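Local atomic coordinates of GDSL-like Lipase/Acylhydrolase family protein (PDB entry 4K7J), a protein that probably removes O-linked acetyl groups from peptidoglycan, acting as an SGNH-family serine esterase of the GDSL-like type with a catalytic triad. Residues G84-V89 with M99-H104; M135-S140 with I200-P205. All blocks are in the same frame, centred on the assembly; numbering follows the deposited sequence.

Contact 1: G84-V89 with M99-H104; sequences GGIGWV and MAAVRH
Ile86 and Val89 meet Met99, Ala101 and Val102 entirely through apolar side chains; no hydrogen bond crosses between the segments. In the pairs made by Ile86, CG2 lies 3.9 Å from Ala101 CB, the single methyl of alanine resting against this branch. The other branch of Ile86 crosses Val102 at about a right angle: chi1 (63°) places CG1 between the backbone N and the carbonyl carbon, and a roughly extended chi2 carries CD1 on to Val102 CG1 at 3.4 Å, tighter than normal van der Waals contact. Val89 makes a second cluster. Its CG2 and Val102 CG2 come tip to tip at 3.8 Å, while the unbranched chain of Met99, turned at chi2 and chi3, lays SD 3.6 Å from Val89 CB. Gly85 and Gly87 flank Ile86, and their positive phi values (109° and 84°) suit residues without a side chain. Ile86 and Gly87 together stand opposite the single residue Ile202, forming a classic beta bulge. Backbone hydrogen bonding, including that of Val89 with Ile200, lays 84-89 alongside strand 195-203, whereas 99-104 leads into strand 102-106, at the edge of its sheet beside strand 133-139.

Contact 2: M135-S140 with I200-P205; sequences MTLTAS and INIENP
Leu137 points from strand 133-139 toward strand 195-203 and places one methyl against each of two isoleucines. Its CD1 lies 4.4 Å from Ile200 CD1, and its CD2 is 4.5 Å from Ile202 CD1. These are loose van der Waals contacts, and no hydrogen bond joins the two segments. The forked end of leucine suits the job, since a single side chain can address two partners spaced two residues apart on a strand. Both isoleucines have an extended outer chain, with chi2 of 177° in Ile200 and 173° in Ile202, which carries each CD1 well away from its own backbone. The strands themselves stay apart: even the nearest CA atoms, those of Leu137 and Ile200, are separated by 10.0 Å, as befits layers that meet through side chains.

Around this apolar shell, Ile189 packs on Ile200 and Leu187 on Ile202, both from strand 187-191, while His104 touches Leu137. The alternate residues of 200-203 face the other way and are polar. Asn201 ND2 donates to Glu203 OE2 at 3.1 Å, nearly straight at 177°; the acceptor lies in the amide plane of Asn201, but the amide comes from above the carboxylate plane. Arg55 forms a salt bridge to the same OE2, so the carboxylate of the buried Glu203 has two partners there, which probably favours its charged form. Backbone bonds hold Leu137 to Leu187 and Thr136 to Asn105, setting strand 133-139 between strands 187-191 and 102-106. Strand 195-203 belongs to the second antiparallel sheet, between strands 125-128 and 147-155, so the contact joins two five-stranded sheets face to face, the layered packing of a beta sandwich and consistent with a galactose-binding-like domain.

Both segments of contact 1 come earlier in the chain than those of contact 2, yet the centres of the contacts are only about 6 Å apart, on the same side of the molecule's centre. Strands 102-106 and 133-139 are neighbours in one antiparallel sheet, where Arg103 N and Thr138 O lie 2.8 Å apart, a probable hydrogen bond. Gly87 O lies 2.9 Å from Ile202 N, another probable hydrogen bond, tying loop 84-89 to strand 195-203. The two contacts adjoin, Val89 touching Leu137 and Ile86 touching Ile202. Hydrogen bonds from Gly84 to Ile209 and from Trp88 N to Ser212 OG tie 84-89 to strand 208-215, an edge of the mixed sheet, and so link the beta-rich region to the esterase fold.

Contact 1: G84-V89 with M99-H104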
ATOM      1  N   GLY A  84      -3.704  -4.037  15.175  1.00 21.87           N
ATOM      2  CA  GLY A  84      -3.142  -5.314  14.769  1.00 26.23           C
ATOM      3  C   GLY A  84      -1.646  -5.290  14.484  1.00 22.73           C
ATOM      4  O   GLY A  84      -1.082  -6.304  14.087  1.00 24.30           O
ATOM      5  N   GLY A  85      -1.005  -4.144  14.679  1.00 19.97           N
ATOM      6  CA  GLY A  85       0.422  -4.022  14.431  1.00 21.94           C
ATOM      7  C   GLY A  85       0.783  -3.177  13.215  1.00 28.17           C
ATOM      8  O   GLY A  85      -0.088  -2.650  12.498  1.00 20.53           O
ATOM      9  N   ILE A  86       2.078  -3.051  12.960  1.00 21.61           N
ATOM     10  CA  ILE A  86       2.536  -2.160  11.902  1.00 22.51           C
ATOM     11  C   ILE A  86       2.347  -2.704  10.485  1.00 21.47           C
ATOM     12  O   ILE A  86       2.243  -1.933   9.532  1.00 16.77           O
ATOM     13  CB  ILE A  86       3.986  -1.753  12.107  1.00 22.02           C
ATOM     14  CG1 ILE A  86       4.888  -2.972  12.030  1.00 29.01           C
ATOM     15  CG2 ILE A  86       4.146  -1.055  13.449  1.00 26.95           C
ATOM     16  CD1 ILE A  86       6.272  -2.634  11.626  1.00 30.57           C
ATOM     17  N   GLY A  87       2.296  -4.026  10.347  1.00 18.09           N
ATOM     18  CA  GLY A  87       2.063  -4.642   9.054  1.00 17.06           C
ATOM     19  C   GLY A  87       3.311  -4.795   8.206  1.00 17.57           C
ATOM     20  O   GLY A  87       4.422  -4.931   8.736  1.00 17.07           O
ATOM     21  N   TRP A  88       3.115  -4.779   6.887  1.00 14.46           N
ATOM     22  CA  TRP A  88       4.195  -4.912   5.913  1.00 17.12           C
ATOM     23  C   TRP A  88       4.908  -3.579   5.735  1.00 18.24           C
ATOM     24  O   TRP A  88       4.292  -2.608   5.282  1.00 20.16           O
ATOM     25  CB  TRP A  88       3.644  -5.350   4.550  1.00 13.63           C
ATOM     26  CG  TRP A  88       3.076  -6.759   4.504  1.00 17.80           C
ATOM     27  CD1 TRP A  88       1.758  -7.118   4.552  1.00 18.94           C
ATOM     28  CD2 TRP A  88       3.822  -7.982   4.382  1.00 19.24           C
ATOM     29  NE1 TRP A  88       1.636  -8.493   4.465  1.00 17.12           N
ATOM     30  CE2 TRP A  88       2.888  -9.045   4.368  1.00 17.63           C
ATOM     31  CE3 TRP A  88       5.189  -8.280   4.297  1.00 16.01           C
ATOM     32  CZ2 TRP A  88       3.277 -10.388   4.265  1.00 21.86           C
ATOM     33  CZ3 TRP A  88       5.581  -9.614   4.191  1.00 17.40           C
ATOM     34  CH2 TRP A  88       4.625 -10.653   4.179  1.00 18.02           C
ATOM     35  N   VAL A  89       6.201  -3.532   6.069  1.00 13.77           N
ATOM     36  CA  VAL A  89       6.994  -2.306   5.934  1.00 14.37           C
ATOM     37  C   VAL A  89       8.288  -2.490   5.113  1.00 12.67           C
ATOM     38  O   VAL A  89       8.686  -3.610   4.815  1.00 12.70           O
ATOM     39  CB  VAL A  89       7.341  -1.735   7.314  1.00 13.54           C
ATOM     40  CG1 VAL A  89       6.079  -1.659   8.174  1.00 16.85           C
ATOM     41  CG2 VAL A  89       8.391  -2.597   7.998  1.00 18.34           C
ATOM     42  N   MET A  99       8.208   5.484   5.828  1.00 17.81           N
ATOM     43  CA  MET A  99       7.378   4.650   6.686  1.00 17.07           C
ATOM     44  C   MET A  99       7.147   5.426   7.974  1.00 23.51           C
ATOM     45  O   MET A  99       8.108   5.798   8.647  1.00 19.83           O
ATOM     46  CB  MET A  99       8.084   3.340   7.036  1.00 19.95           C
ATOM     47  CG  MET A  99       8.227   2.340   5.908  1.00 15.81           C
ATOM     48  SD  MET A  99       6.748   1.358   5.662  1.00 19.08           S
ATOM     49  CE  MET A  99       5.972   2.293   4.333  1.00 19.93           C
ATOM     50  N   ALA A 100       5.889   5.657   8.337  1.00 19.72           N
ATOM     51  CA  ALA A 100       5.612   6.400   9.568  1.00 19.44           C
ATOM     52  C   ALA A 100       5.747   5.530  10.817  1.00 19.53           C
ATOM     53  O   ALA A 100       6.103   6.025  11.889  1.00 20.75           O
ATOM     54  CB  ALA A 100       4.232   7.029   9.512  1.00 15.96           C
ATOM     55  N   ALA A 101       5.469   4.237  10.661  1.00 20.96           N
ATOM     56  CA  ALA A 101       5.321   3.317  11.794  1.00 22.98           C
ATOM     57  C   ALA A 101       6.619   2.670  12.296  1.00 24.81           C
ATOM     58  O   ALA A 101       6.640   2.106  13.392  1.00 26.08           O
ATOM     59  CB  ALA A 101       4.301   2.233  11.452  1.00 17.39           C
ATOM     60  N   VAL A 102       7.683   2.725  11.500  1.00 21.13           N
ATOM     61  CA  VAL A 102       8.979   2.200  11.928  1.00 23.35           C
ATOM     62  C   VAL A 102      10.146   3.065  11.500  1.00 24.00           C
ATOM     63  O   VAL A 102      10.051   3.828  10.538  1.00 23.10           O
ATOM     64  CB  VAL A 102       9.267   0.789  11.380  1.00 26.40           C
ATOM     65  CG1 VAL A 102       8.659  -0.254  12.262  1.00 34.63           C
ATOM     66  CG2 VAL A 102       8.805   0.663   9.936  1.00 22.46           C
ATOM     67  N   ARG A 103      11.258   2.906  12.208  1.00 19.29           N
ATOM     68  CA  ARG A 103      12.504   3.578  11.878  1.00 25.86           C
ATOM     69  C   ARG A 103      13.564   2.530  11.570  1.00 24.18           C
ATOM     70  O   ARG A 103      13.590   1.474  12.199  1.00 20.07           O
ATOM     71  CB  ARG A 103      12.949   4.465  13.038  1.00 25.66           C
ATOM     72  CG  ARG A 103      11.933   5.545  13.389  1.00 38.21           C
ATOM     73  CD  ARG A 103      12.450   6.506  14.458  1.00 54.63           C
ATOM     74  NE  ARG A 103      12.397   5.939  15.804  1.00 49.23           N
ATOM     75  CZ  ARG A 103      13.414   5.326  16.401  1.00 51.41           C
ATOM     76  NH1 ARG A 103      14.576   5.196  15.770  1.00 42.18           N
ATOM     77  NH2 ARG A 103      13.267   4.844  17.629  1.00 54.67           N
ATOM     78  N   HIS A 104      14.428   2.824  10.599  1.00 17.76           N
ATOM     79  CA  HIS A 104      15.439   1.879  10.142  1.00 18.97           C
ATOM     80  C   HIS A 104      16.843   2.324  10.519  1.00 19.57           C
ATOM     81  O   HIS A 104      17.198   3.494  10.384  1.00 21.66           O
ATOM     82  CB  HIS A 104      15.383   1.721   8.620  1.00 21.17           C
ATOM     83  CG  HIS A 104      14.131   1.079   8.107  1.00 20.66           C
ATOM     84  ND1 HIS A 104      12.978   1.793   7.857  1.00 25.73           N
ATOM     85  CD2 HIS A 104      13.860  -0.205   7.772  1.00 17.74           C
ATOM     86  CE1 HIS A 104      12.048   0.974   7.398  1.00 22.14           C
ATOM     87  NE2 HIS A 104      12.557  -0.242   7.333  1.00 18.50           N
TER

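Contact 2: M135-S140 with I200-P205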
ATOM      1  N   MET A 135      20.312  -4.951   9.980  1.00 18.14           N
ATOM      2  CA  MET A 135      19.195  -4.007   9.952  1.00 17.80           C
ATOM      3  C   MET A 135      18.399  -4.117  11.239  1.00 19.09           C
ATOM      4  O   MET A 135      18.022  -5.211  11.655  1.00 20.89           O
ATOM      5  CB  MET A 135      18.273  -4.252   8.749  1.00 14.31           C
ATOM      6  CG  MET A 135      17.066  -3.306   8.690  1.00 17.57           C
ATOM      7  SD  MET A 135      17.544  -1.559   8.568  1.00 17.73           S
ATOM      8  CE  MET A 135      18.381  -1.546   6.978  1.00 16.06           C
ATOM      9  N   THR A 136      18.153  -2.980  11.875  1.00 15.28           N
ATOM     10  CA  THR A 136      17.307  -2.952  13.055  1.00 18.29           C
ATOM     11  C   THR A 136      16.060  -2.104  12.778  1.00 25.64           C
ATOM     12  O   THR A 136      16.157  -0.963  12.320  1.00 23.55           O
ATOM     13  CB  THR A 136      18.072  -2.403  14.285  1.00 24.83           C
ATOM     14  OG1 THR A 136      19.253  -3.187  14.499  1.00 25.18           O
ATOM     15  CG2 THR A 136      17.207  -2.470  15.532  1.00 16.66           C
ATOM     16  N   LEU A 137      14.891  -2.667  13.046  1.00 22.22           N
ATOM     17  CA  LEU A 137      13.655  -1.920  12.881  1.00 19.39           C
ATOM     18  C   LEU A 137      13.080  -1.613  14.246  1.00 23.85           C
ATOM     19  O   LEU A 137      12.877  -2.516  15.075  1.00 18.74           O
ATOM     20  CB  LEU A 137      12.638  -2.697  12.045  1.00 21.08           C
ATOM     21  CG  LEU A 137      13.038  -3.036  10.609  1.00 21.98           C
ATOM     22  CD1 LEU A 137      13.680  -4.402  10.553  1.00 25.25           C
ATOM     23  CD2 LEU A 137      11.803  -3.003   9.728  1.00 24.84           C
ATOM     24  N   THR A 138      12.838  -0.328  14.476  1.00 16.80           N
ATOM     25  CA  THR A 138      12.320   0.151  15.749  1.00 18.19           C
ATOM     26  C   THR A 138      10.972   0.811  15.513  1.00 20.40           C
ATOM     27  O   THR A 138      10.842   1.692  14.662  1.00 22.82           O
ATOM     28  CB  THR A 138      13.286   1.161  16.393  1.00 26.08           C
ATOM     29  OG1 THR A 138      14.575   0.552  16.546  1.00 26.13           O
ATOM     30  CG2 THR A 138      12.771   1.620  17.756  1.00 26.29           C
ATOM     31  N   ALA A 139       9.965   0.365  16.255  1.00 24.22           N
ATOM     32  CA  ALA A 139       8.619   0.902  16.122  1.00 29.96           C
ATOM     33  C   ALA A 139       8.569   2.323  16.645  1.00 30.49           C
ATOM     34  O   ALA A 139       9.084   2.605  17.722  1.00 33.19           O
ATOM     35  CB  ALA A 139       7.628   0.031  16.875  1.00 34.72           C
ATOM     36  N   SER A 140       7.964   3.222  15.869  0.83 35.30           N
ATOM     37  CA  SER A 140       7.800   4.614  16.284  0.83 35.82           C
ATOM     38  C   SER A 140       6.889   4.743  17.516  0.83 40.59           C
ATOM     39  O   SER A 140       7.021   5.685  18.294  0.83 42.85           O
ATOM     40  CB  SER A 140       7.279   5.470  15.121  0.83 36.71           C
ATOM     41  OG  SER A 140       8.226   5.530  14.064  0.83 36.75           O
ATOM     42  N   ILE A 200       8.605  -6.576   4.936  1.00 13.21           N
ATOM     43  CA  ILE A 200       8.684  -7.376   6.143  1.00 13.25           C
ATOM     44  C   ILE A 200       7.409  -7.145   6.945  1.00 16.31           C
ATOM     45  O   ILE A 200       7.078  -6.008   7.279  1.00 13.93           O
ATOM     46  CB  ILE A 200       9.872  -6.927   6.997  1.00 11.66           C
ATOM     47  CG1 ILE A 200      11.186  -7.169   6.258  1.00 10.97           C
ATOM     48  CG2 ILE A 200       9.861  -7.627   8.346  1.00 16.60           C
ATOM     49  CD1 ILE A 200      12.394  -6.682   7.012  1.00 16.87           C
ATOM     50  N   ASN A 201       6.688  -8.217   7.239  1.00 16.16           N
ATOM     51  CA  ASN A 201       5.407  -8.099   7.928  1.00 17.24           C
ATOM     52  C   ASN A 201       5.586  -8.284   9.407  1.00 20.95           C
ATOM     53  O   ASN A 201       6.175  -9.269   9.840  1.00 19.78           O
ATOM     54  CB  ASN A 201       4.418  -9.147   7.444  1.00 13.41           C
ATOM     55  CG  ASN A 201       3.020  -8.910   7.987  1.00 23.46           C
ATOM     56  OD1 ASN A 201       2.634  -7.770   8.237  1.00 22.63           O
ATOM     57  ND2 ASN A 201       2.262  -9.987   8.190  1.00 23.00           N
ATOM     58  N   ILE A 202       5.070  -7.343  10.183  1.00 19.63           N
ATOM     59  CA  ILE A 202       5.201  -7.394  11.632  1.00 20.95           C
ATOM     60  C   ILE A 202       3.815  -7.211  12.260  1.00 31.61           C
ATOM     61  O   ILE A 202       3.253  -6.116  12.218  1.00 33.33           O
ATOM     62  CB  ILE A 202       6.190  -6.316  12.109  1.00 24.60           C
ATOM     63  CG1 ILE A 202       7.533  -6.485  11.376  1.00 21.80           C
ATOM     64  CG2 ILE A 202       6.370  -6.356  13.624  1.00 25.03           C
ATOM     65  CD1 ILE A 202       8.529  -5.379  11.638  1.00 30.30           C
ATOM     66  N   GLU A 203       3.274  -8.296  12.819  1.00 19.74           N
ATOM     67  CA  GLU A 203       1.888  -8.356  13.287  1.00 26.33           C
ATOM     68  C   GLU A 203       1.801  -8.704  14.773  1.00 34.13           C
ATOM     69  O   GLU A 203       2.553  -9.540  15.278  1.00 30.35           O
ATOM     70  CB  GLU A 203       1.091  -9.410  12.497  1.00 22.87           C
ATOM     71  CG  GLU A 203       0.676  -8.999  11.108  1.00 25.95           C
ATOM     72  CD  GLU A 203      -0.127 -10.069  10.391  1.00 29.06           C
ATOM     73  OE1 GLU A 203      -0.252 -11.199  10.922  1.00 36.43           O
ATOM     74  OE2 GLU A 203      -0.636  -9.779   9.286  1.00 33.02           O
ATOM     75  N   ASN A 204       0.865  -8.068  15.464  1.00 30.58           N
ATOM     76  CA  ASN A 204       0.607  -8.352  16.869  1.00 31.92           C
ATOM     77  C   ASN A 204      -0.323  -9.568  16.970  1.00 30.42           C
ATOM     78  O   ASN A 204      -1.382  -9.602  16.342  1.00 31.26           O
ATOM     79  CB  ASN A 204       0.045  -7.083  17.543  1.00 33.90           C
ATOM     80  CG  ASN A 204      -0.910  -7.370  18.696  1.00 44.40           C
ATOM     81  OD1 ASN A 204      -0.742  -8.320  19.473  1.00 42.89           O
ATOM     82  ND2 ASN A 204      -1.919  -6.512  18.826  1.00 34.15           N
ATOM     83  N   PRO A 205       0.089 -10.583  17.748  1.00 38.23           N
ATOM     84  CA  PRO A 205      -0.626 -11.859  17.919  1.00 37.95           C
ATOM     85  C   PRO A 205      -2.056 -11.723  18.461  1.00 37.02           C
ATOM     86  O   PRO A 205      -2.874 -12.616  18.232  1.00 35.95           O
ATOM     87  CB  PRO A 205       0.244 -12.609  18.935  1.00 41.80           C
ATOM     88  CG  PRO A 205       1.014 -11.534  19.649  1.00 37.16           C
ATOM     89  CD  PRO A 205       1.295 -10.514  18.592  1.00 37.79           C
TER